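Local coordinates for protein beta-D-glucoside glucohydrolase (Trichoderma reesei, PDB 4I8D) that probably hydrolyses terminal, non-reducing beta-D-glucosyl residues of cellobiose and related glucosides, releasing beta-D-glucose in cellulose breakdown, at residues His160-Glu165 with Asn206-Thr211; Trp212-Gln217 with Trp238-Thr243; Thr617-Ile622 with Ser665-Phe670. All coordinates share one frame; numbering follows the deposited sequence.

Contact 1: residues His160-Glu165 with Asn206-Thr211; sequences HYILNE and NKVNTT. With NAG (2-acetamido-2-deoxy-beta-D-glucopyranose), chain C; BGC (beta-D-glucopyranose), chain G.
N206 reaches across to the backbone of I162 while V208 packs on L163, joining the chain at and just beyond the ends of neighbouring parallel strands, 157-161 and 200-203, in the TIM-barrel-like N-terminal domain of this family 3 glycoside hydrolase. N206 carries the polar half. Its CG stands between the backbone N and the carbonyl carbon (chi1 61°), which turns the amide toward the backbone of I162. N206 ND2 donates to I162 O at 3.2 Å, with the acceptor lying in the amide plane and the donor in the carbonyl plane. N206 ND2 also gives a shorter bond, 2.8 Å, to K207 O, approaching from above that carbonyl plane; two backbone acceptors thus fix the rotation of the amide. S204 OG is within hydrogen-bonding reach of both N206 OD1 and I162 O but has one proton to give; N206 OD1 also rests 3.3 Å from N164 CB. V208 supplies the apolar half: its CG1 meets L163 CD1 at 3.7 Å, the two side chains crossing at about a right angle, and lies more loosely beside CG2 of I162. Y186 of helix 179-186 touches both I162 and L163. At the far ends the segments diverge, H160 turning the edge of its imidazole to the bound glucose. V208 opens a type I' beta turn to T211; within it N209 carries the N-glycan, its ND2 bonded covalently to C1 of the NAG.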
loop_
_atom_site.group_PDB
_atom_site.type_symbol
_atom_site.label_atom_id
_atom_site.label_comp_id
_atom_site.label_asym_id
_atom_site.label_seq_id
_atom_site.Cartn_x
_atom_site.Cartn_y
_atom_site.Cartn_z
ATOM N N HIS A 160 -4.155 6.107 6.291
ATOM C CA HIS A 160 -4.995 6.869 7.208
ATOM C C HIS A 160 -4.171 7.088 8.470
ATOM O O HIS A 160 -3.518 6.174 8.965
ATOM C CB HIS A 160 -6.255 6.085 7.587
ATOM C CG HIS A 160 -7.013 5.538 6.420
ATOM N ND1 HIS A 160 -8.197 6.089 5.979
ATOM C CD2 HIS A 160 -6.760 4.488 5.603
ATOM C CE1 HIS A 160 -8.632 5.413 4.931
ATOM N NE2 HIS A 160 -7.781 4.433 4.684
ATOM N N TYR A 161 -4.202 8.310 8.977
ATOM C CA TYR A 161 -3.425 8.679 10.140
ATOM C C TYR A 161 -4.377 8.709 11.330
ATOM O O TYR A 161 -5.303 9.515 11.357
ATOM C CB TYR A 161 -2.771 10.044 9.903
ATOM C CG TYR A 161 -1.744 10.477 10.931
ATOM C CD1 TYR A 161 -0.390 10.160 10.778
ATOM C CD2 TYR A 161 -2.118 11.242 12.036
ATOM C CE1 TYR A 161 0.552 10.572 11.709
ATOM C CE2 TYR A 161 -1.179 11.656 12.972
ATOM C CZ TYR A 161 0.148 11.316 12.808
ATOM O OH TYR A 161 1.066 11.721 13.757
ATOM N N ILE A 162 -4.190 7.818 12.305
ATOM C CA ILE A 162 -3.166 6.768 12.296
ATOM C C ILE A 162 -3.698 5.558 13.092
ATOM O O ILE A 162 -4.696 5.682 13.807
ATOM C CB ILE A 162 -1.809 7.283 12.861
ATOM C CG1 ILE A 162 -0.680 6.286 12.544
ATOM C CG2 ILE A 162 -1.927 7.612 14.346
ATOM C CD1 ILE A 162 0.713 6.772 12.873
ATOM N N LEU A 163 -3.045 4.400 12.940
ATOM C CA LEU A 163 -3.336 3.181 13.717
ATOM C C LEU A 163 -4.719 2.573 13.447
ATOM O O LEU A 163 -5.348 2.006 14.336
ATOM C CB LEU A 163 -3.105 3.421 15.215
ATOM C CG LEU A 163 -1.759 4.038 15.625
ATOM C CD1 LEU A 163 -1.839 4.650 17.013
ATOM C CD2 LEU A 163 -0.614 3.039 15.538
ATOM N N ASN A 164 -5.181 2.705 12.206
ATOM C CA ASN A 164 -6.415 2.074 11.746
ATOM C C ASN A 164 -6.069 0.677 11.205
ATOM O O ASN A 164 -6.208 0.405 10.017
ATOM C CB ASN A 164 -7.089 2.989 10.710
ATOM C CG ASN A 164 -8.276 2.350 9.998
ATOM O OD1 ASN A 164 -8.905 1.419 10.493
ATOM N ND2 ASN A 164 -8.585 2.867 8.810
ATOM N N GLU A 165 -5.603 -0.204 12.095
ATOM C CA GLU A 165 -5.096 -1.525 11.679
ATOM C C GLU A 165 -6.153 -2.624 11.610
ATOM O O GLU A 165 -5.816 -3.798 11.433
ATOM C CB GLU A 165 -3.909 -1.978 12.539
ATOM C CG GLU A 165 -2.689 -1.055 12.506
ATOM C CD GLU A 165 -1.845 -1.175 11.243
ATOM O OE1 GLU A 165 -1.604 -2.296 10.747
ATOM O OE2 GLU A 165 -1.392 -0.126 10.756
ATOM N N ASN A 206 -10.642 5.843 13.811
ATOM C CA ASN A 206 -10.456 5.274 15.153
ATOM C C ASN A 206 -10.069 6.275 16.235
ATOM O O ASN A 206 -9.836 7.454 15.955
ATOM C CB ASN A 206 -9.433 4.132 15.125
ATOM C CG ASN A 206 -8.053 4.586 14.666
ATOM O OD1 ASN A 206 -7.780 4.654 13.467
ATOM N ND2 ASN A 206 -7.169 4.872 15.621
ATOM N N LYS A 207 -10.015 5.789 17.474
ATOM C CA LYS A 207 -9.480 6.553 18.598
ATOM C C LYS A 207 -8.016 6.209 18.810
ATOM O O LYS A 207 -7.551 5.149 18.405
ATOM C CB LYS A 207 -10.257 6.261 19.882
ATOM C CG LYS A 207 -11.535 7.062 20.053
ATOM C CD LYS A 207 -12.344 6.516 21.219
ATOM C CE LYS A 207 -13.603 7.329 21.471
ATOM N NZ LYS A 207 -14.476 6.694 22.497
ATOM N N VAL A 208 -7.296 7.121 19.441
ATOM C CA VAL A 208 -5.906 6.902 19.805
ATOM C C VAL A 208 -5.741 7.382 21.244
ATOM O O VAL A 208 -6.020 8.543 21.557
ATOM C CB VAL A 208 -4.928 7.611 18.838
ATOM C CG1 VAL A 208 -4.830 6.852 17.523
ATOM C CG2 VAL A 208 -5.346 9.055 18.575
ATOM N N ASN A 209 -5.320 6.473 22.121
ATOM C CA ASN A 209 -5.376 6.690 23.574
ATOM C C ASN A 209 -6.696 7.322 24.017
ATOM O O ASN A 209 -6.704 8.277 24.792
ATOM C CB ASN A 209 -4.173 7.503 24.065
ATOM C CG ASN A 209 -2.894 6.687 24.107
ATOM O OD1 ASN A 209 -2.882 5.492 23.809
ATOM N ND2 ASN A 209 -1.804 7.338 24.485
ATOM N N THR A 210 -7.798 6.774 23.498
ATOM C CA THR A 210 -9.188 7.163 23.829
ATOM C C THR A 210 -9.716 8.406 23.121
ATOM O O THR A 210 -10.906 8.719 23.233
ATOM C CB THR A 210 -9.466 7.305 25.353
ATOM O OG1 THR A 210 -8.888 8.523 25.844
ATOM C CG2 THR A 210 -8.943 6.088 26.149
ATOM N N THR A 211 -8.829 9.100 22.403
ATOM C CA THR A 211 -9.147 10.350 21.700
ATOM C C THR A 211 -9.306 10.104 20.205
ATOM O O THR A 211 -8.407 9.547 19.573
ATOM C CB THR A 211 -8.017 11.393 21.866
ATOM O OG1 THR A 211 -7.407 11.273 23.161
ATOM C CG2 THR A 211 -8.545 12.806 21.666
HETATM C C1 NAG C . -0.506 6.724 24.585
HETATM C C2 NAG C . 0.332 7.474 23.534
HETATM C C3 NAG C . 1.831 7.307 23.762
HETATM C C4 NAG C . 2.204 7.465 25.235
HETATM C C5 NAG C . 1.337 6.494 26.046
HETATM C C6 NAG C . 1.677 6.370 27.534
HETATM C C7 NAG C . -0.715 7.621 21.271
HETATM C C8 NAG C . -1.332 8.957 21.590
HETATM N N2 NAG C . 0.028 6.997 22.193
HETATM O O3 NAG C . 2.502 8.265 22.990
HETATM O O4 NAG C . 3.584 7.222 25.391
HETATM O O5 NAG C . -0.001 6.917 25.897
HETATM O O6 NAG C . 1.744 7.641 28.142
HETATM O O7 NAG C . -0.910 7.118 20.166
HETATM C C2 BGC G . -12.995 5.600 3.554
HETATM C C3 BGC G . -11.891 6.474 2.920
HETATM C C4 BGC G . -12.390 7.176 1.650
HETATM C C5 BGC G . -13.704 7.911 1.934
HETATM C C6 BGC G . -14.249 8.652 0.720
HETATM C C1 BGC G . -14.351 6.340 3.619
HETATM O O1 BGC G . -15.421 5.458 3.993
HETATM O O2 BGC G . -12.603 5.145 4.866
HETATM O O3 BGC G . -10.726 5.693 2.607
HETATM O O4 BGC G . -11.390 8.067 1.140
HETATM O O5 BGC G . -14.677 6.951 2.361
HETATM O O6 BGC G . -14.900 7.729 -0.159
#

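Contact 2: residues Trp212-Gln217 with Trp238-Thr243; sequences WACEDQ and WNAQHT. With BGC (beta-D-glucopyranose), chain G.
W212 and H242 lie face to face, the six-membered indole ring and the imidazole having centroids 3.7 Å apart and planes tilted by 19°. NE2 and CE1 of H242 lie over the benzo part, and CD2 over the pyrrole end near W212 CG. Against the edge of the imidazole, in its plane, come E215 OE2 and a bridging water, while K207 makes a cation-pi contact with W212. Replacing W212 by an alanine would probably take away the surface on which H242 is stacked and leave the imidazole freer to turn. E215 is the polar grip. Bent at chi2 (137°), its chain sets the carboxylate nearly perpendicular to the H242 ring, and OE2 receives H242 N at 2.6 Å through its syn lone pair. T243 N gives E215 OE2 a weak second bond at 3.0 Å, so one carboxylate oxygen gathers two consecutive backbone amides. Further in, C214 SG touches A240 CB at 3.9 Å and continues into the disulfide with C203. The water accepts from C214 N and donates to A240 O at 2.9 Å, bridging the two backbones. At the other end of 238-243, the W238 indole has C6 of the bound glucose centred over one face, 3.7 Å above its plane. Packing of sugar carbons against an aromatic side chain is typical of carbohydrate-binding sites, and here the loop after strand 233-236 supplies W238 to the glucose pocket while its following residues are pinned to the loop after strand 211-212.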
loop_
_atom_site.group_PDB
_atom_site.type_symbol
_atom_site.label_atom_id
_atom_site.label_comp_id
_atom_site.label_asym_id
_atom_site.label_seq_id
_atom_site.Cartn_x
_atom_site.Cartn_y
_atom_site.Cartn_z
ATOM N N TRP A 212 -10.441 10.522 19.639
ATOM C CA TRP A 212 -10.674 10.392 18.195
ATOM C C TRP A 212 -9.502 11.000 17.432
ATOM O O TRP A 212 -8.985 12.060 17.810
ATOM C CB TRP A 212 -11.962 11.091 17.764
ATOM C CG TRP A 212 -13.186 10.673 18.512
ATOM C CD1 TRP A 212 -13.780 11.335 19.552
ATOM C CD2 TRP A 212 -13.979 9.511 18.273
ATOM N NE1 TRP A 212 -14.893 10.652 19.980
ATOM C CE2 TRP A 212 -15.042 9.530 19.209
ATOM C CE3 TRP A 212 -13.894 8.451 17.364
ATOM C CZ2 TRP A 212 -16.012 8.528 19.264
ATOM C CZ3 TRP A 212 -14.853 7.468 17.412
ATOM C CH2 TRP A 212 -15.904 7.508 18.360
ATOM N N ALA A 213 -9.095 10.327 16.356
ATOM C CA ALA A 213 -7.898 10.699 15.603
ATOM C C ALA A 213 -7.986 12.106 15.019
ATOM O O ALA A 213 -6.978 12.812 14.934
ATOM C CB ALA A 213 -7.630 9.680 14.510
ATOM N N CYS A 214 -9.199 12.503 14.636
ATOM C CA CYS A 214 -9.461 13.814 14.046
ATOM C C CYS A 214 -9.769 14.879 15.104
ATOM O O CYS A 214 -10.330 15.937 14.799
ATOM C CB CYS A 214 -10.605 13.708 13.034
ATOM S SG CYS A 214 -10.205 12.679 11.604
ATOM N N GLU A 215 -9.384 14.588 16.343
ATOM C CA GLU A 215 -9.588 15.486 17.474
ATOM C C GLU A 215 -8.419 15.402 18.441
ATOM O O GLU A 215 -8.466 15.957 19.539
ATOM C CB GLU A 215 -10.891 15.138 18.198
ATOM C CG GLU A 215 -12.055 16.036 17.824
ATOM C CD GLU A 215 -13.347 15.272 17.599
ATOM O OE1 GLU A 215 -13.736 14.464 18.481
ATOM O OE2 GLU A 215 -13.969 15.491 16.532
ATOM N N ASP A 216 -7.366 14.707 18.030
ATOM C CA ASP A 216 -6.270 14.429 18.937
ATOM C C ASP A 216 -5.125 15.412 18.763
ATOM O O ASP A 216 -4.421 15.386 17.754
ATOM C CB ASP A 216 -5.780 12.988 18.778
ATOM C CG ASP A 216 -4.708 12.632 19.784
ATOM O OD1 ASP A 216 -4.977 12.720 20.999
ATOM O OD2 ASP A 216 -3.592 12.272 19.364
ATOM N N GLN A 217 -4.950 16.266 19.766
ATOM C CA GLN A 217 -3.882 17.263 19.801
ATOM C C GLN A 217 -2.500 16.644 19.583
ATOM O O GLN A 217 -1.697 17.165 18.815
ATOM C CB GLN A 217 -3.913 18.014 21.144
ATOM C CG GLN A 217 -2.838 19.080 21.326
ATOM C CD GLN A 217 -3.238 20.425 20.754
ATOM O OE1 GLN A 217 -4.420 20.690 20.532
ATOM N NE2 GLN A 217 -2.254 21.289 20.516
ATOM N N TRP A 238 -14.525 10.409 6.007
ATOM C CA TRP A 238 -15.921 10.809 5.815
ATOM C C TRP A 238 -16.791 10.647 7.060
ATOM O O TRP A 238 -17.219 9.535 7.392
ATOM C CB TRP A 238 -16.517 10.098 4.595
ATOM C CG TRP A 238 -16.346 10.859 3.285
ATOM C CD1 TRP A 238 -17.286 11.012 2.307
ATOM C CD2 TRP A 238 -15.176 11.562 2.826
ATOM N NE1 TRP A 238 -16.781 11.757 1.272
ATOM C CE2 TRP A 238 -15.488 12.110 1.563
ATOM C CE3 TRP A 238 -13.897 11.782 3.358
ATOM C CZ2 TRP A 238 -14.569 12.866 0.821
ATOM C CZ3 TRP A 238 -12.982 12.536 2.619
ATOM C CH2 TRP A 238 -13.327 13.067 1.364
ATOM N N ASN A 239 -17.038 11.775 7.732
ATOM C CA ASN A 239 -17.775 11.853 9.008
ATOM C C ASN A 239 -16.947 11.353 10.210
ATOM O O ASN A 239 -17.499 10.849 11.187
ATOM C CB ASN A 239 -19.149 11.146 8.915
ATOM C CG ASN A 239 -20.185 11.710 9.888
ATOM O OD1 ASN A 239 -20.331 12.924 10.036
ATOM N ND2 ASN A 239 -20.925 10.820 10.539
ATOM N N ALA A 240 -15.625 11.512 10.128
ATOM C CA ALA A 240 -14.714 11.151 11.222
ATOM C C ALA A 240 -14.486 12.288 12.229
ATOM O O ALA A 240 -13.672 12.161 13.148
ATOM C CB ALA A 240 -13.386 10.655 10.668
ATOM N N GLN A 241 -15.198 13.398 12.042
ATOM C CA GLN A 241 -15.181 14.523 12.974
ATOM C C GLN A 241 -16.340 14.371 13.956
ATOM O O GLN A 241 -17.438 13.956 13.572
ATOM C CB GLN A 241 -15.311 15.843 12.204
ATOM C CG GLN A 241 -15.097 17.105 13.031
ATOM C CD GLN A 241 -15.283 18.384 12.225
ATOM O OE1 GLN A 241 -14.372 19.207 12.130
ATOM N NE2 GLN A 241 -16.465 18.556 11.640
ATOM N N HIS A 242 -16.103 14.719 15.216
ATOM C CA HIS A 242 -17.118 14.540 16.258
ATOM C C HIS A 242 -17.459 15.843 16.981
ATOM O O HIS A 242 -18.467 15.919 17.688
ATOM C CB HIS A 242 -16.670 13.456 17.243
ATOM C CG HIS A 242 -16.263 12.180 16.574
ATOM N ND1 HIS A 242 -17.104 11.095 16.464
ATOM C CD2 HIS A 242 -15.114 11.833 15.945
ATOM C CE1 HIS A 242 -16.488 10.129 15.806
ATOM N NE2 HIS A 242 -15.281 10.553 15.475
ATOM N N THR A 243 -16.624 16.864 16.785
ATOM C CA THR A 243 -16.792 18.155 17.456
ATOM C C THR A 243 -16.616 19.337 16.499
ATOM O O THR A 243 -15.906 19.241 15.496
ATOM C CB THR A 243 -15.777 18.338 18.606
ATOM O OG1 THR A 243 -14.445 18.216 18.088
ATOM C CG2 THR A 243 -15.994 17.311 19.709
HETATM C C2 BGC G . -12.995 5.600 3.554
HETATM C C3 BGC G . -11.891 6.474 2.920
HETATM C C4 BGC G . -12.390 7.176 1.650
HETATM C C5 BGC G . -13.704 7.911 1.934
HETATM C C6 BGC G . -14.249 8.652 0.720
HETATM C C1 BGC G . -14.351 6.340 3.619
HETATM O O1 BGC G . -15.421 5.458 3.993
HETATM O O2 BGC G . -12.603 5.145 4.866
HETATM O O3 BGC G . -10.726 5.693 2.607
HETATM O O4 BGC G . -11.390 8.067 1.140
HETATM O O5 BGC G . -14.677 6.951 2.361
HETATM O O6 BGC G . -14.900 7.729 -0.159
HETATM O O HOH W 1 -11.490 10.631 14.274
#

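Contact 3: residues Thr617-Ile622 with Ser665-Phe670; sequences TVTVDI and SGTATF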
loop_
_atom_site.group_PDB
_atom_site.type_symbol
_atom_site.label_atom_id
_atom_site.label_comp_id
_atom_site.label_asym_id
_atom_site.label_seq_id
_atom_site.Cartn_x
_atom_site.Cartn_y
_atom_site.Cartn_z
ATOM N N THR A 617 26.921 3.450 3.146
ATOM C CA THR A 617 26.605 2.777 1.885
ATOM C C THR A 617 27.053 1.323 1.895
ATOM O O THR A 617 28.172 1.011 2.308
ATOM C CB THR A 617 27.214 3.514 0.673
ATOM O OG1 THR A 617 26.458 4.707 0.422
ATOM C CG2 THR A 617 27.184 2.635 -0.578
ATOM N N VAL A 618 26.164 0.444 1.439
ATOM C CA VAL A 618 26.441 -0.987 1.394
ATOM C C VAL A 618 26.300 -1.501 -0.042
ATOM O O VAL A 618 25.391 -1.102 -0.771
ATOM C CB VAL A 618 25.526 -1.775 2.363
ATOM C CG1 VAL A 618 25.994 -3.214 2.503
ATOM C CG2 VAL A 618 25.484 -1.106 3.729
ATOM N N THR A 619 27.200 -2.404 -0.419
ATOM C CA THR A 619 27.369 -2.852 -1.795
ATOM C C THR A 619 27.506 -4.370 -1.852
ATOM O O THR A 619 28.177 -4.962 -1.009
ATOM C CB THR A 619 28.648 -2.209 -2.397
ATOM O OG1 THR A 619 28.376 -0.847 -2.744
ATOM C CG2 THR A 619 29.164 -2.968 -3.629
ATOM N N VAL A 620 26.895 -4.984 -2.862
ATOM C CA VAL A 620 27.082 -6.402 -3.156
ATOM C C VAL A 620 26.929 -6.614 -4.665
ATOM O O VAL A 620 26.196 -5.875 -5.328
ATOM C CB VAL A 620 26.102 -7.306 -2.342
ATOM C CG1 VAL A 620 24.645 -6.908 -2.567
ATOM C CG2 VAL A 620 26.306 -8.786 -2.652
ATOM N N ASP A 621 27.636 -7.608 -5.198
ATOM C CA ASP A 621 27.537 -7.978 -6.607
ATOM C C ASP A 621 26.630 -9.184 -6.811
ATOM O O ASP A 621 26.827 -10.238 -6.188
ATOM C CB ASP A 621 28.925 -8.262 -7.188
ATOM C CG ASP A 621 29.652 -6.993 -7.634
ATOM O OD1 ASP A 621 29.147 -5.870 -7.379
ATOM O OD2 ASP A 621 30.737 -7.123 -8.246
ATOM N N ILE A 622 25.636 -9.019 -7.678
ATOM C CA ILE A 622 24.692 -10.084 -7.994
ATOM C C ILE A 622 24.955 -10.607 -9.404
ATOM O O ILE A 622 24.976 -9.839 -10.360
ATOM C CB ILE A 622 23.223 -9.618 -7.809
ATOM C CG1 ILE A 622 22.807 -9.705 -6.338
ATOM C CG2 ILE A 622 22.253 -10.500 -8.577
ATOM C CD1 ILE A 622 23.427 -8.673 -5.423
ATOM N N SER A 665 26.518 -9.880 -14.599
ATOM C CA SER A 665 26.749 -9.465 -13.226
ATOM C C SER A 665 26.447 -7.975 -13.042
ATOM O O SER A 665 26.598 -7.192 -13.977
ATOM C CB SER A 665 28.197 -9.781 -12.855
ATOM O OG SER A 665 28.644 -8.974 -11.786
ATOM N N GLY A 666 26.024 -7.592 -11.840
ATOM C CA GLY A 666 25.726 -6.191 -11.525
ATOM C C GLY A 666 25.882 -5.867 -10.046
ATOM O O GLY A 666 25.892 -6.760 -9.202
ATOM N N THR A 667 25.988 -4.576 -9.739
ATOM C CA THR A 667 26.187 -4.099 -8.370
ATOM C C THR A 667 24.916 -3.480 -7.796
ATOM O O THR A 667 24.351 -2.554 -8.375
ATOM C CB THR A 667 27.339 -3.067 -8.317
ATOM O OG1 THR A 667 28.572 -3.727 -8.603
ATOM C CG2 THR A 667 27.452 -2.405 -6.948
ATOM N N ALA A 668 24.479 -3.994 -6.653
ATOM C CA ALA A 668 23.361 -3.408 -5.927
ATOM C C ALA A 668 23.879 -2.455 -4.851
ATOM O O ALA A 668 24.754 -2.819 -4.052
ATOM C CB ALA A 668 22.502 -4.499 -5.308
ATOM N N THR A 669 23.331 -1.239 -4.837
ATOM C CA THR A 669 23.777 -0.185 -3.925
ATOM C C THR A 669 22.692 0.190 -2.913
ATOM O O THR A 669 21.601 0.627 -3.292
ATOM C CB THR A 669 24.232 1.070 -4.712
ATOM O OG1 THR A 669 25.231 0.695 -5.666
ATOM C CG2 THR A 669 24.809 2.148 -3.780
ATOM N N PHE A 670 23.002 0.026 -1.626
ATOM C CA PHE A 670 22.052 0.366 -0.560
ATOM C C PHE A 670 22.476 1.632 0.181
ATOM O O PHE A 670 23.487 1.643 0.890
ATOM C CB PHE A 670 21.870 -0.792 0.438
ATOM C CG PHE A 670 21.632 -2.129 -0.204
ATOM C CD1 PHE A 670 20.441 -2.399 -0.870
ATOM C CD2 PHE A 670 22.594 -3.127 -0.131
ATOM C CE1 PHE A 670 20.220 -3.638 -1.459
ATOM C CE2 PHE A 670 22.381 -4.367 -0.713
ATOM C CZ PHE A 670 21.193 -4.624 -1.378
#
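F670, V620, A668, V618 and I622 form the apolar side of this antiparallel strand pair. The F670 ring, its CG anti to the carbonyl carbon (chi1 -48°), swings back along the neighbouring strand: CE2 reaches V620 CG1 at 3.9 Å and CD2 lies 4.1 Å from V618 CB. V620 CG1 also approaches A668 CB, and I622 CD1, 4.3 Å from A668 CB, meets that methyl from the same side. G666 faces I622 without a side chain. The backbone ladder joins the strands along their length. V618 with F670, V620 with A668 and I622 with G666 are hydrogen-bonded pairs, each closed by two N-H...O bonds; the bond from I622 N to G666 O measures 2.7 Å, whereas V620 N to A668 O stretches to 3.3 Å. Between them, T619 with T669 and D621 with T667 are non-hydrogen-bonded pairs, where CA-H...O contacts such as D621 CA to G666 O fill in. Side chains of these pairs occupy the opposite, more polar face. There T619 CG2 meets T667 CG2 at 3.8 Å, and T617 CG2 touches T669 CG2 diagonally. T667 OG1 donates to D621 OD1 at 2.5 Å, arriving on the syn side but 31° out of the carboxylate plane; D621 OD2 forms a salt bridge with R587, so both carboxylate oxygens are engaged. Within the fibronectin type III-like beta sandwich, strand 614-624 is central in a three-stranded sheet, between the two outer strands, 583-592 and 665-673. The apolar face packs on the second sheet: I622 and A668 on L658 of strand 651-660, V620 and F670 on V698 of strand 692-699, and F670 on L636 of strand 630-639.

From the N terminus, the chain leaves strand 157-161, passes helices 179-186 and 188-195 and strand 200-203, and returns at 206-211 to close contact 1. Contact 2 opens directly afterwards at 212-217 and closes at 238-243, beyond helix 217-227 and strand 233-236. The three contacts follow in series, neither nested nor crossed. Contacts 1 and 2 abut, with a probable backbone bond between A213 N and N206 O and T211 packing on D216, and tie successive loops of the N-terminal domain together beside the glucose pocket. Contact 3 closes a separate, helix-free excursion in the fibronectin type III-like domain, its centre about 39 Å from that of contact 1 and 46 Å from that of contact 2.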